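Long-range contact in serpin-ZX (Arabidopsis thaliana, PDB 3LE2), which inhibits target proteases such as metacaspase-9 and RD21A by offering a reactive centre loop that is cleaved and leaves the protease covalently trapped: residues Y174-W179 with C332-E337. Numbering follows the deposited sequence.
Sequences YFKGTW and CIEVNE. With ACT (acetate ion), chain D.
The CB of Trp179 points toward segment 332-337, and chi1 of -60° with chi2 of 125° together bring the NE1 edge of the indole to the main-chain carbonyl of Asn336. The bond from NE1 to Asn336 O is 2.9 Å long and somewhat bent (N-H...O 146°), the oxygen lying practically in the indole plane. Further along the same edge, Trp179 CZ2 meets Val335 CG2 at 4.3 Å, while Tyr227 stacks on the ring and Phe183 meets it edge-to-face. At the other end Tyr174, its CG anti to the backbone N, brings CD1 to 3.4 Å from Cys332 SG, an oblique sulfur-aromatic contact in the conformer described; a second cysteine conformer is modelled, so it is doubtful as a constant feature.

The segments end two parallel strands of serpin sheet A, and Trp179 occupies the breach, the place where the reactive centre loop begins to insert as an extra strand after cleavage. In this stressed form the two strand ends are parted, and water enters between them: water 1 accepts from Phe175 N and lies close to Cys332 O, to which it may donate, and water 3 accepts from Gly177 N and reaches Glu334 O weakly. The main chain of Trp179 also bonds to Glu338 and Thr340, the latter already in the loop.

On the sheet face that also carries the Tyr174 ring, the extended side chains of Lys176 and Glu334 approach without forming a salt bridge, NZ staying 4.3 Å from OE1. Water 2 accepts from Lys176 NZ, at a doubtfully short distance, and at most weakly links it to Glu334 OE1. Asn336 ND2 gives Glu334 OE2 a weak bond, whereas Asn336 OD1 accepts from the backbone of Glu338.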
# COMPACT_ATOMS: atom_id res chain seq x y z
N TYR A 174 -7.32 0.20 5.64
CA TYR A 174 -7.76 -1.18 5.83
C TYR A 174 -8.40 -1.70 4.55
O TYR A 174 -9.18 -1.01 3.90
CB TYR A 174 -8.72 -1.30 7.02
CG TYR A 174 -9.32 -2.68 7.21
CD1 TYR A 174 -8.69 -3.63 8.02
CD2 TYR A 174 -10.52 -3.05 6.59
CE1 TYR A 174 -9.23 -4.90 8.22
CE2 TYR A 174 -11.07 -4.33 6.77
CZ TYR A 174 -10.41 -5.25 7.59
OH TYR A 174 -10.92 -6.52 7.80
N PHE A 175 -8.05 -2.93 4.18
CA PHE A 175 -8.63 -3.58 3.02
C PHE A 175 -8.88 -5.03 3.37
O PHE A 175 -8.04 -5.68 3.99
CB PHE A 175 -7.66 -3.47 1.83
CG PHE A 175 -8.03 -4.32 0.61
CD1 PHE A 175 -8.68 -3.76 -0.47
CD2 PHE A 175 -7.64 -5.64 0.53
CE1 PHE A 175 -8.98 -4.52 -1.59
CE2 PHE A 175 -7.93 -6.41 -0.60
CZ PHE A 175 -8.60 -5.84 -1.66
N LYS A 176 -10.05 -5.52 2.99
CA LYS A 176 -10.31 -6.95 3.09
C LYS A 176 -11.20 -7.34 1.94
O LYS A 176 -12.27 -6.76 1.74
CB LYS A 176 -10.98 -7.32 4.42
CG LYS A 176 -11.30 -8.80 4.52
CD LYS A 176 -11.64 -9.20 5.94
CE LYS A 176 -11.98 -10.68 6.04
NZ LYS A 176 -12.35 -11.04 7.46
N GLY A 177 -10.75 -8.32 1.16
CA GLY A 177 -11.48 -8.75 -0.01
C GLY A 177 -11.67 -10.25 -0.05
O GLY A 177 -10.86 -11.00 0.49
N THR A 178 -12.75 -10.67 -0.69
CA THR A 178 -13.01 -12.07 -0.97
C THR A 178 -12.48 -12.40 -2.37
O THR A 178 -12.70 -11.63 -3.30
CB THR A 178 -14.53 -12.35 -0.96
OG1 THR A 178 -15.03 -12.16 0.37
CG2 THR A 178 -14.81 -13.75 -1.39
N TRP A 179 -11.78 -13.53 -2.51
CA TRP A 179 -11.28 -13.98 -3.81
C TRP A 179 -12.42 -14.27 -4.77
O TRP A 179 -13.51 -14.68 -4.36
CB TRP A 179 -10.43 -15.25 -3.69
CG TRP A 179 -9.21 -15.15 -2.81
CD1 TRP A 179 -8.89 -15.96 -1.75
CD2 TRP A 179 -8.13 -14.20 -2.92
NE1 TRP A 179 -7.69 -15.57 -1.20
CE2 TRP A 179 -7.21 -14.50 -1.90
CE3 TRP A 179 -7.87 -13.13 -3.79
CZ2 TRP A 179 -6.04 -13.76 -1.72
CZ3 TRP A 179 -6.70 -12.40 -3.60
CH2 TRP A 179 -5.81 -12.72 -2.58
N CYS A 332 -2.72 -3.16 7.04
CA CYS A 332 -2.73 -4.58 7.38
C CYS A 332 -3.15 -5.40 6.16
O CYS A 332 -3.79 -4.89 5.25
CB CYS A 332 -3.68 -4.86 8.55
SG CYS A 332 -5.38 -4.57 8.09
N ILE A 333 -2.78 -6.68 6.16
CA ILE A 333 -3.06 -7.55 5.03
C ILE A 333 -3.35 -8.94 5.53
O ILE A 333 -2.96 -9.32 6.64
CB ILE A 333 -1.90 -7.57 4.00
CG1 ILE A 333 -2.37 -8.23 2.69
CG2 ILE A 333 -0.68 -8.28 4.56
CD1 ILE A 333 -3.48 -7.47 1.97
N GLU A 334 -4.09 -9.69 4.73
CA GLU A 334 -4.43 -11.05 5.10
C GLU A 334 -4.67 -11.89 3.87
O GLU A 334 -5.30 -11.43 2.91
CB GLU A 334 -5.68 -11.08 5.97
CG GLU A 334 -6.24 -12.46 6.14
CD GLU A 334 -7.42 -12.49 7.09
OE1 GLU A 334 -8.11 -11.46 7.23
OE2 GLU A 334 -7.65 -13.56 7.70
N VAL A 335 -4.16 -13.11 3.90
CA VAL A 335 -4.42 -14.07 2.84
C VAL A 335 -4.93 -15.38 3.43
O VAL A 335 -4.24 -16.04 4.21
CB VAL A 335 -3.15 -14.32 1.99
CG1 VAL A 335 -3.30 -15.57 1.16
CG2 VAL A 335 -2.87 -13.11 1.11
N ASN A 336 -6.16 -15.75 3.06
CA ASN A 336 -6.72 -17.05 3.43
C ASN A 336 -7.54 -17.65 2.28
O ASN A 336 -7.44 -17.20 1.13
CB ASN A 336 -7.51 -16.95 4.75
CG ASN A 336 -8.71 -16.02 4.65
OD1 ASN A 336 -9.38 -15.96 3.62
ND2 ASN A 336 -9.01 -15.31 5.73
N GLU A 337 -8.35 -18.66 2.60
CA GLU A 337 -9.07 -19.42 1.56
C GLU A 337 -10.33 -18.76 1.04
O GLU A 337 -10.81 -19.13 -0.03
CB GLU A 337 -9.46 -20.81 2.09
CG GLU A 337 -8.31 -21.74 2.41
CD GLU A 337 -7.80 -21.55 3.82
OE1 GLU A 337 -8.18 -20.56 4.48
OE2 GLU A 337 -7.01 -22.40 4.27
C ACT D . -15.41 -8.15 1.40
O ACT D . -14.92 -8.58 0.32
OXT ACT D . -14.83 -8.50 2.46
CH3 ACT D . -16.62 -7.24 1.41
O HOH W 1 -5.86 -3.50 5.38
O HOH W 2 -10.89 -13.05 7.75
O HOH W 3 -8.13 -9.56 2.06